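Local coordinates for sensor kinase citA (Klebsiella pneumoniae, PDB 1P0Z), which senses citrate with its periplasmic domain as a homodimeric histidine kinase and probably activates the response regulator CitB by phosphorylation, inducing citrate-fermentation genes, at residues R3-V8 with E126-H131; L13-Q18 with S46-T51; G77-E82 with S101-S106. All coordinates share one frame; numbering follows the deposited sequence. Where two conformers were deposited one is given.

Contact 1 of 3, residues R3-V8 with E126-H131; sequences RLHYQV and EQLEHH. Unlike the reference sequence in segment 126-131: His130 (reference Asn), His131 (reference Trp). With MO7 (bis(mu4-oxo)-bis(mu3-oxo)-octakis(mu2-oxo)-dodecaoxo-heptamolybdenum (VI)), chain M.
Leu128 reaches from the C-terminal tail to the His5 ring and lays its CD1 methyl over one face, a CH-pi contact 3.9 Å from the ring centroid and 20° off the normal. Its other methyl, CD2, meets Val8 CG2 at 4.0 Å on the first turn of helix 6-20. His5, at the N-cap position just before that helix, holds CG anti to its carbonyl carbon (chi1 -51°). This torsion turns the ring edge to the heptamolybdate cluster, where His5 ND1 gives O9 a nearly straight bond of 2.7 Å, while Leu128 lies over the face. The backbone N-H groups of Tyr6 and Gln7, at the helix start, bind O24 and O15 of the cluster. Gln7 extends its chain beyond CG and adds a bond from NE2 to O16 at 3.1 Å. From the tail, His130 ND1 donates to O10 at 2.9 Å and the backbone N of His131 to O7; both residues differ from the reference sequence. With little direct packing between the two chain ends, the polyoxoanion is their main bridge, held by N-H donors and probably favoured by the positive end of the helix dipole.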
loop_
_atom_site.group_PDB
_atom_site.type_symbol
_atom_site.label_atom_id
_atom_site.label_comp_id
_atom_site.label_asym_id
_atom_site.label_seq_id
_atom_site.Cartn_x
_atom_site.Cartn_y
_atom_site.Cartn_z
ATOM N N ARG A 3 12.562 18.741 -3.980
ATOM C CA ARG A 3 12.016 17.596 -3.245
ATOM C C ARG A 3 10.529 17.688 -3.002
ATOM O O ARG A 3 9.962 18.780 -2.927
ATOM C CB ARG A 3 12.668 17.495 -1.859
ATOM C CG ARG A 3 14.171 17.242 -1.862
ATOM C CD ARG A 3 14.711 17.231 -0.437
ATOM N NE ARG A 3 15.941 16.456 -0.349
ATOM C CZ ARG A 3 16.463 16.025 0.792
ATOM N NH1 ARG A 3 15.853 16.296 1.938
ATOM N NH2 ARG A 3 17.596 15.331 0.787
ATOM N N LEU A 4 9.879 16.518 -2.893
ATOM C CA LEU A 4 8.482 16.475 -2.504
ATOM C C LEU A 4 8.460 15.553 -1.261
ATOM O O LEU A 4 8.293 14.324 -1.388
ATOM C CB LEU A 4 7.572 15.882 -3.598
ATOM C CG LEU A 4 6.082 15.859 -3.197
ATOM C CD1 LEU A 4 5.539 17.281 -2.925
ATOM C CD2 LEU A 4 5.286 15.173 -4.314
ATOM N N HIS A 5 8.643 16.162 -0.075
ATOM C CA HIS A 5 8.679 15.430 1.207
ATOM C C HIS A 5 9.457 14.135 1.050
ATOM O O HIS A 5 8.970 13.027 1.294
ATOM C CB HIS A 5 7.254 15.168 1.665
ATOM C CG HIS A 5 6.435 16.409 1.651
ATOM N ND1 HIS A 5 6.684 17.417 2.570
ATOM C CD2 HIS A 5 5.497 16.822 0.751
ATOM C CE1 HIS A 5 5.887 18.414 2.211
ATOM N NE2 HIS A 5 5.141 18.119 1.132
ATOM N N TYR A 6 10.717 14.303 0.679
ATOM C CA TYR A 6 11.606 13.173 0.413
ATOM C C TYR A 6 11.655 12.138 1.538
ATOM O O TYR A 6 11.477 10.942 1.279
ATOM C CB TYR A 6 13.008 13.705 0.169
ATOM C CG TYR A 6 14.013 12.611 -0.029
ATOM C CD1 TYR A 6 14.018 11.882 -1.200
ATOM C CD2 TYR A 6 14.906 12.259 0.999
ATOM C CE1 TYR A 6 14.881 10.802 -1.362
ATOM C CE2 TYR A 6 15.781 11.179 0.835
ATOM C CZ TYR A 6 15.751 10.466 -0.343
ATOM O OH TYR A 6 16.616 9.399 -0.535
ATOM N N GLN A 7 11.878 12.583 2.771
ATOM C CA GLN A 7 11.952 11.613 3.859
ATOM C C GLN A 7 10.657 10.881 4.085
ATOM O O GLN A 7 10.663 9.693 4.415
ATOM C CB GLN A 7 12.401 12.262 5.178
ATOM C CG GLN A 7 13.871 12.655 5.177
ATOM C CD GLN A 7 14.386 12.842 6.630
ATOM O OE1 GLN A 7 14.231 11.945 7.456
ATOM N NE2 GLN A 7 14.966 13.991 6.938
ATOM N N VAL A 8 9.538 11.579 3.974
ATOM C CA VAL A 8 8.262 10.881 4.151
ATOM C C VAL A 8 8.097 9.792 3.084
ATOM O O VAL A 8 7.641 8.693 3.372
ATOM C CB VAL A 8 7.102 11.885 4.064
ATOM C CG1 VAL A 8 5.734 11.153 4.065
ATOM C CG2 VAL A 8 7.217 12.857 5.304
ATOM N N GLU A 126 -1.371 17.222 3.921
ATOM C CA GLU A 126 -1.844 18.291 4.748
ATOM C C GLU A 126 -1.714 17.956 6.213
ATOM O O GLU A 126 -1.637 18.876 7.027
ATOM C CB GLU A 126 -3.289 18.643 4.354
ATOM C CG GLU A 126 -4.226 19.019 5.501
ATOM C CD GLU A 126 -4.895 17.788 6.111
ATOM O OE1 GLU A 126 -5.592 17.043 5.384
ATOM O OE2 GLU A 126 -4.724 17.557 7.318
ATOM N N GLN A 127 -1.674 16.665 6.556
ATOM C CA GLN A 127 -1.574 16.226 7.938
ATOM C C GLN A 127 -0.137 16.045 8.467
ATOM O O GLN A 127 0.070 15.686 9.618
ATOM C CB GLN A 127 -2.348 14.922 8.113
ATOM C CG GLN A 127 -3.863 15.032 7.907
ATOM C CD GLN A 127 -4.516 13.659 7.747
ATOM O OE1 GLN A 127 -4.227 12.727 8.502
ATOM N NE2 GLN A 127 -5.394 13.533 6.762
ATOM N N LEU A 128 0.863 16.267 7.627
ATOM C CA LEU A 128 2.233 16.133 8.113
ATOM C C LEU A 128 2.521 17.164 9.223
ATOM O O LEU A 128 2.016 18.275 9.183
ATOM C CB LEU A 128 3.225 16.386 6.977
ATOM C CG LEU A 128 3.201 15.333 5.863
ATOM C CD1 LEU A 128 4.160 15.757 4.761
ATOM C CD2 LEU A 128 3.587 13.974 6.413
ATOM N N GLU A 129 3.389 16.791 10.159
ATOM C CA GLU A 129 3.807 17.655 11.240
ATOM C C GLU A 129 5.085 18.267 10.704
ATOM O O GLU A 129 6.140 17.643 10.589
ATOM C CB GLU A 129 4.118 16.859 12.495
ATOM C CG GLU A 129 4.152 17.749 13.704
ATOM C CD GLU A 129 2.773 18.251 14.020
ATOM O OE1 GLU A 129 1.913 17.402 14.323
ATOM O OE2 GLU A 129 2.547 19.479 13.950
ATOM N N HIS A 130 4.965 19.516 10.353
ATOM C CA HIS A 130 6.073 20.173 9.759
ATOM C C HIS A 130 7.282 20.396 10.635
ATOM O O HIS A 130 7.216 20.406 11.877
ATOM C CB HIS A 130 5.561 21.465 9.127
ATOM C CG HIS A 130 4.431 21.225 8.162
ATOM N ND1 HIS A 130 4.607 20.552 6.974
ATOM C CD2 HIS A 130 3.106 21.491 8.249
ATOM C CE1 HIS A 130 3.441 20.414 6.370
ATOM N NE2 HIS A 130 2.512 20.973 7.123
ATOM N N HIS A 131 8.419 20.527 9.967
ATOM C CA HIS A 131 9.665 20.756 10.671
ATOM C C HIS A 131 10.048 22.228 10.483
ATOM O O HIS A 131 11.233 22.510 10.311
ATOM C CB HIS A 131 10.759 19.825 10.122
ATOM C CG HIS A 131 10.406 18.364 10.209
ATOM N ND1 HIS A 131 10.524 17.629 11.374
ATOM C CD2 HIS A 131 9.864 17.525 9.290
ATOM C CE1 HIS A 131 10.063 16.407 11.166
ATOM N NE2 HIS A 131 9.658 16.319 9.917
HETATM MO MO1 MO7 M . 11.090 19.169 5.382
HETATM O O1 MO7 M . 12.551 18.542 5.680
HETATM O O2 MO7 M . 9.149 19.721 4.791
HETATM O O3 MO7 M . 9.993 17.927 6.344
HETATM O O4 MO7 M . 11.000 20.542 6.542
HETATM O O5 MO7 M . 10.922 17.443 3.952
HETATM MO MO2 MO7 M . 8.843 21.495 5.991
HETATM O O6 MO7 M . 7.351 22.019 5.568
HETATM O O7 MO7 M . 8.305 20.080 7.106
HETATM O O8 MO7 M . 9.353 22.644 7.223
HETATM MO MO3 MO7 M . 7.863 18.478 5.973
HETATM O O9 MO7 M . 8.234 16.991 4.721
HETATM O O10 MO7 M . 6.388 19.012 5.267
HETATM O O11 MO7 M . 7.319 17.555 7.322
HETATM MO MO4 MO7 M . 9.883 16.008 5.125
HETATM O O12 MO7 M . 11.721 15.788 5.659
HETATM O O13 MO7 M . 9.291 15.231 6.588
HETATM O O14 MO7 M . 9.729 14.771 3.865
HETATM MO MO5 MO7 M . 12.810 16.529 4.260
HETATM O O15 MO7 M . 12.820 15.173 3.179
HETATM O O16 MO7 M . 14.348 16.413 5.039
HETATM O O17 MO7 M . 11.470 20.049 3.737
HETATM O O18 MO7 M . 9.769 22.184 4.485
HETATM O O19 MO7 M . 13.176 17.947 3.026
HETATM MO MO6 MO7 M . 9.573 20.857 3.023
HETATM MO MO7 MO7 M . 11.574 18.449 2.154
HETATM O O20 MO7 M . 9.822 19.191 2.021
HETATM O O21 MO7 M . 8.026 21.153 2.608
HETATM O O22 MO7 M . 10.503 21.862 1.925
HETATM O O23 MO7 M . 12.391 19.643 1.125
HETATM O O24 MO7 M . 11.362 17.092 1.077
#

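Contact 2 of 3, residues L13-Q18 with S46-T51; sequences LIQAMQ and SFSDAT
The amide of Gln15 and the hydroxyl of Ser48 meet between helix 6-20 and the turn that follows helix 34-47. Ser48 OG donates to Gln15 OE1 at 2.6 Å, the closest approach of the two segments. The hydroxyl comes to the carbonyl from one side, with a C=O...donor angle of 135°, and lies close to the amide plane, tilted 15° from it. The side chain of Gln15 leaves the helix on the side of Ser48: CG stands anti to the carbonyl carbon and the chain then runs extended, carrying the amide across to the neighbouring turn; the CA atoms of Gln15 and Ser48 are 8.6 Å apart. Ser48 answers with OG anti to its own backbone N (chi1 176°), while its CB lies 3.3 Å from Gln15 OE1.

Ser48 OG also accepts the backbone N-H of Ala50 at 2.9 Å, a nearly straight bond that closes an ST turn where the chain leaves helix 34-47. Thus the hydroxyl is donor to the glutamine and acceptor from its own turn, which fixes its rotation. The other end of the Gln15 amide is held too: NE2 is hydrogen-bonded to Arg11 O, one turn back on its helix, and to Tyr123 OH on strand 115-124. Tyr123 OH also bonds Asp49 OD1, which in turn forms a salt bridge with Arg11.

Helix 6-20, the turn after helix 34-47 and the central sheet are therefore tied at one point. With both ends of its amide engaged, the buried Gln15 is fixed in its flip as well as its position, and a single short polar bond, rather than apolar packing, joins the two segments.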
loop_
_atom_site.group_PDB
_atom_site.type_symbol
_atom_site.label_atom_id
_atom_site.label_comp_id
_atom_site.label_asym_id
_atom_site.label_seq_id
_atom_site.Cartn_x
_atom_site.Cartn_y
_atom_site.Cartn_z
ATOM N N LEU A 13 7.900 4.125 1.458
ATOM C CA LEU A 13 8.385 3.083 0.560
ATOM C C LEU A 13 8.990 1.905 1.327
ATOM O O LEU A 13 8.695 0.738 1.014
ATOM C CB LEU A 13 9.385 3.672 -0.441
ATOM C CG LEU A 13 10.028 2.677 -1.415
ATOM C CD1 LEU A 13 8.945 1.928 -2.204
ATOM C CD2 LEU A 13 10.988 3.461 -2.314
ATOM N N ILE A 14 9.796 2.222 2.336
ATOM C CA ILE A 14 10.428 1.177 3.135
ATOM C C ILE A 14 9.365 0.318 3.775
ATOM O O ILE A 14 9.448 -0.899 3.726
ATOM C CB ILE A 14 11.356 1.776 4.235
ATOM C CG1 ILE A 14 12.641 2.295 3.584
ATOM C CG2 ILE A 14 11.667 0.719 5.320
ATOM C CD1 ILE A 14 13.465 1.205 2.893
ATOM N N GLN A 15 8.354 0.952 4.349
ATOM C CA GLN A 15 7.277 0.216 5.016
ATOM C C GLN A 15 6.473 -0.629 4.015
ATOM O O GLN A 15 6.091 -1.768 4.325
ATOM C CB GLN A 15 6.338 1.173 5.740
ATOM C CG GLN A 15 7.007 1.768 6.977
ATOM C CD GLN A 15 6.138 2.846 7.592
ATOM O OE1 GLN A 15 5.388 2.577 8.525
ATOM N NE2 GLN A 15 6.210 4.066 7.058
ATOM N N ALA A 16 6.222 -0.097 2.813
ATOM C CA ALA A 16 5.445 -0.881 1.843
ATOM C C ALA A 16 6.220 -2.108 1.387
ATOM O O ALA A 16 5.634 -3.163 1.153
ATOM C CB ALA A 16 5.095 -0.016 0.624
ATOM N N MET A 17 7.512 -1.934 1.223
ATOM C CA MET A 17 8.360 -3.061 0.838
ATOM C C MET A 17 8.343 -4.122 1.942
ATOM O O MET A 17 8.192 -5.318 1.656
ATOM C CB MET A 17 9.771 -2.570 0.533
ATOM C CG MET A 17 9.789 -1.771 -0.748
ATOM S SD MET A 17 11.404 -1.144 -1.139
ATOM C CE MET A 17 12.250 -2.676 -1.469
ATOM N N GLN A 18 8.489 -3.696 3.190
ATOM C CA GLN A 18 8.512 -4.632 4.308
ATOM C C GLN A 18 7.203 -5.380 4.439
ATOM O O GLN A 18 7.187 -6.600 4.612
ATOM C CB GLN A 18 8.794 -3.882 5.616
ATOM C CG GLN A 18 10.195 -3.399 5.685
ATOM C CD GLN A 18 10.456 -2.568 6.910
ATOM O OE1 GLN A 18 9.705 -1.638 7.217
ATOM N NE2 GLN A 18 11.531 -2.879 7.609
ATOM N N SER A 46 -1.954 0.729 13.011
ATOM C CA SER A 46 -1.993 1.350 14.331
ATOM C C SER A 46 -0.602 1.816 14.773
ATOM O O SER A 46 -0.422 2.952 15.224
ATOM C CB SER A 46 -2.543 0.348 15.360
ATOM O OG SER A 46 -2.446 0.875 16.673
ATOM N N PHE A 47 0.387 0.945 14.596
ATOM C CA PHE A 47 1.766 1.235 15.010
ATOM C C PHE A 47 2.513 2.240 14.123
ATOM O O PHE A 47 3.258 3.056 14.622
ATOM C CB PHE A 47 2.528 -0.100 15.115
ATOM C CG PHE A 47 3.883 0.004 15.716
ATOM C CD1 PHE A 47 4.060 0.485 17.017
ATOM C CD2 PHE A 47 5.001 -0.422 14.982
ATOM C CE1 PHE A 47 5.354 0.536 17.586
ATOM C CE2 PHE A 47 6.302 -0.381 15.535
ATOM C CZ PHE A 47 6.474 0.103 16.842
ATOM N N SER A 48 2.311 2.187 12.813
ATOM C CA SER A 48 2.982 3.129 11.888
ATOM C C SER A 48 2.396 4.532 12.077
ATOM O O SER A 48 1.271 4.664 12.563
ATOM C CB SER A 48 2.682 2.708 10.441
ATOM O OG SER A 48 3.227 3.638 9.531
ATOM N N ASP A 49 3.143 5.559 11.692
ATOM C CA ASP A 49 2.612 6.917 11.737
ATOM C C ASP A 49 1.973 7.226 10.375
ATOM O O ASP A 49 1.446 8.314 10.157
ATOM C CB ASP A 49 3.689 7.970 12.110
ATOM C CG ASP A 49 4.884 7.967 11.190
ATOM O OD1 ASP A 49 5.120 6.965 10.486
ATOM O OD2 ASP A 49 5.607 8.991 11.192
ATOM N N ALA A 50 1.964 6.253 9.466
ATOM C CA ALA A 50 1.304 6.493 8.168
ATOM C C ALA A 50 -0.194 6.790 8.338
ATOM O O ALA A 50 -0.873 6.332 9.285
ATOM C CB ALA A 50 1.468 5.274 7.257
ATOM N N THR A 51 -0.747 7.543 7.397
ATOM C CA THR A 51 -2.176 7.854 7.426
ATOM C C THR A 51 -3.008 6.618 7.119
ATOM O O THR A 51 -4.078 6.393 7.725
ATOM C CB THR A 51 -2.545 8.904 6.359
ATOM O OG1 THR A 51 -1.726 10.041 6.533
ATOM C CG2 THR A 51 -4.011 9.353 6.517
#

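Contact 3 of 3, residues G77-E82 with S101-S106; sequences GGDSDE and SLRGKS. With NA (sodium ion), chain L; OMO (Mo(VI)(=O)(oh)2 cluster), chain N.
Lys105 NZ is gripped by Asp79 OD1 and Ser80 OG, each 2.8 Å away, and also donates to a bound citrate anion. The lysine reaches OD1 from well above the carboxylate plane, 57° out of it, its chain bent at chi2 (-125°) and crossing Asp79 at about a right angle. Asp79 OD2 takes a weak hydrogen bond from Arg103 NH1 at 2.9 Å, part of a salt bridge in which the two flat groups are turned 46° apart; OD2 is also hydrogen-bonded to Ser92 OG on strand 90-96. Asp79 therefore spans both basic side chains and completes a salt-bridge network. Arg103 NH1 also binds OR1 of the molybdenum group at 2.9 Å, at the guanidinium edge, while Gly77 N donates to OM2 at 3.0 Å. Beyond Lys105 on the same strand, Ser106 OG is a ligand of the sodium ion at 2.4 Å, as are three waters. Arg103 and Lys105 are citrate-binding residues, together with Arg62 and His65. A cationic pocket between the antiparallel sheet and the loop over its face is the ligand site of this periplasmic PAS-like (Cache) sensor domain.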
loop_
_atom_site.group_PDB
_atom_site.type_symbol
_atom_site.label_atom_id
_atom_site.label_comp_id
_atom_site.label_asym_id
_atom_site.label_seq_id
_atom_site.Cartn_x
_atom_site.Cartn_y
_atom_site.Cartn_z
ATOM N N GLY A 77 -6.964 4.897 -9.062
ATOM C CA GLY A 77 -6.116 6.080 -9.131
ATOM C C GLY A 77 -5.179 6.131 -10.312
ATOM O O GLY A 77 -4.762 7.221 -10.722
ATOM N N GLY A 78 -4.840 4.974 -10.873
ATOM C CA GLY A 78 -3.946 4.962 -12.014
ATOM C C GLY A 78 -2.463 4.957 -11.716
ATOM O O GLY A 78 -1.651 4.985 -12.639
ATOM N N ASP A 79 -2.107 4.902 -10.427
ATOM C CA ASP A 79 -0.684 4.926 -10.089
ATOM C C ASP A 79 -0.227 3.600 -9.482
ATOM O O ASP A 79 0.792 3.550 -8.777
ATOM C CB ASP A 79 -0.376 6.103 -9.140
ATOM C CG ASP A 79 -0.997 5.941 -7.721
ATOM O OD1 ASP A 79 -2.012 5.222 -7.549
ATOM O OD2 ASP A 79 -0.441 6.549 -6.755
ATOM N N SER A 80 -0.943 2.527 -9.789
ATOM C CA SER A 80 -0.578 1.219 -9.250
ATOM C C SER A 80 -0.053 0.287 -10.355
ATOM O O SER A 80 0.466 -0.786 -10.063
ATOM C CB SER A 80 -1.789 0.549 -8.576
ATOM O OG SER A 80 -2.253 1.312 -7.472
ATOM N N ASP A 81 -0.159 0.722 -11.615
ATOM C CA ASP A 81 0.252 -0.148 -12.716
ATOM C C ASP A 81 1.684 -0.615 -12.692
ATOM O O ASP A 81 1.956 -1.798 -12.972
ATOM C CB ASP A 81 -0.027 0.549 -14.047
ATOM C CG ASP A 81 -1.486 0.420 -14.462
ATOM O OD1 ASP A 81 -2.354 0.281 -13.559
ATOM O OD2 ASP A 81 -1.763 0.461 -15.684
ATOM N N GLU A 82 2.608 0.287 -12.337
ATOM C CA GLU A 82 4.001 -0.132 -12.381
ATOM C C GLU A 82 4.327 -1.228 -11.370
ATOM O O GLU A 82 5.203 -2.058 -11.625
ATOM C CB GLU A 82 4.930 1.079 -12.287
ATOM C CG GLU A 82 4.697 2.026 -13.511
ATOM C CD GLU A 82 4.718 1.277 -14.877
ATOM O OE1 GLU A 82 5.582 0.387 -15.116
ATOM O OE2 GLU A 82 3.850 1.589 -15.741
ATOM N N SER A 101 -1.838 12.613 -1.035
ATOM C CA SER A 101 -0.903 11.874 -0.188
ATOM C C SER A 101 0.274 11.305 -0.938
ATOM O O SER A 101 0.183 10.994 -2.121
ATOM C CB SER A 101 -1.650 10.670 0.443
ATOM O OG SER A 101 -2.260 9.818 -0.562
ATOM N N LEU A 102 1.394 11.153 -0.232
ATOM C CA LEU A 102 2.606 10.544 -0.807
ATOM C C LEU A 102 2.454 9.054 -0.474
ATOM O O LEU A 102 2.213 8.726 0.695
ATOM C CB LEU A 102 3.835 11.135 -0.107
ATOM C CG LEU A 102 5.182 11.098 -0.835
ATOM C CD1 LEU A 102 5.080 11.788 -2.171
ATOM C CD2 LEU A 102 6.230 11.771 0.027
ATOM N N ARG A 103 2.606 8.161 -1.464
ATOM C CA ARG A 103 2.418 6.721 -1.277
ATOM C C ARG A 103 3.697 5.990 -1.554
ATOM O O ARG A 103 4.411 6.364 -2.482
ATOM C CB ARG A 103 1.423 6.133 -2.303
ATOM C CG ARG A 103 0.035 6.760 -2.275
ATOM C CD ARG A 103 -0.133 7.902 -3.387
ATOM N NE ARG A 103 -1.517 8.320 -3.183
ATOM C CZ ARG A 103 -2.578 7.729 -3.755
ATOM N NH1 ARG A 103 -2.403 6.752 -4.627
ATOM N NH2 ARG A 103 -3.825 8.038 -3.319
ATOM N N GLY A 104 3.980 4.987 -0.747
ATOM C CA GLY A 104 5.094 4.098 -1.073
ATOM C C GLY A 104 4.339 2.846 -1.547
ATOM O O GLY A 104 3.466 2.357 -0.829
ATOM N N LYS A 105 4.665 2.335 -2.744
ATOM C CA LYS A 105 3.981 1.177 -3.320
ATOM C C LYS A 105 4.965 0.086 -3.609
ATOM O O LYS A 105 6.090 0.364 -4.011
ATOM C CB LYS A 105 3.326 1.555 -4.635
ATOM C CG LYS A 105 2.403 2.814 -4.559
ATOM C CD LYS A 105 1.014 2.461 -5.080
ATOM C CE LYS A 105 0.226 3.687 -5.332
ATOM N NZ LYS A 105 -1.138 3.266 -5.746
ATOM N N SER A 106 4.543 -1.165 -3.376
ATOM C CA SER A 106 5.454 -2.289 -3.675
ATOM C C SER A 106 4.556 -3.490 -3.965
ATOM O O SER A 106 3.524 -3.686 -3.303
ATOM C CB SER A 106 6.337 -2.581 -2.439
ATOM O OG SER A 106 7.312 -3.580 -2.767
HETATM NA NA NA L . 7.393 -5.982 -2.530
HETATM O OM1 OMO N . -7.655 6.071 -5.281
HETATM MO MO OMO N . -6.028 5.147 -5.109
HETATM O OR1 OMO N . -4.977 6.254 -5.884
HETATM O OM2 OMO N . -6.271 3.908 -6.311
HETATM O O HOH W 1 9.143 -5.770 -4.318
HETATM O O HOH W 2 7.875 -8.394 -2.865
HETATM O O HOH W 3 9.164 -6.046 -0.953
#

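All three contacts lie in one periplasmic PAS-like domain built on a five-stranded antiparallel sheet. Contact 1 joins the two ends of the chain and encloses the other two, which follow in series, contact 2 before contact 3. Contacts 1 and 2 share helix 6-20, with centres about 15 Å apart; contact 3 uses strand 101-109, its centre about 17 Å from that of contact 1 and 14 Å from that of contact 2. Helix 6-20 and the residues just before it pack on that strand: Leu102 meets Leu4, His5 and Val8, and Ala16 abuts Gly104. Contact 2 thus anchors helices on one face of the sheet, while contact 3 forms part of the citrate pocket on the other face.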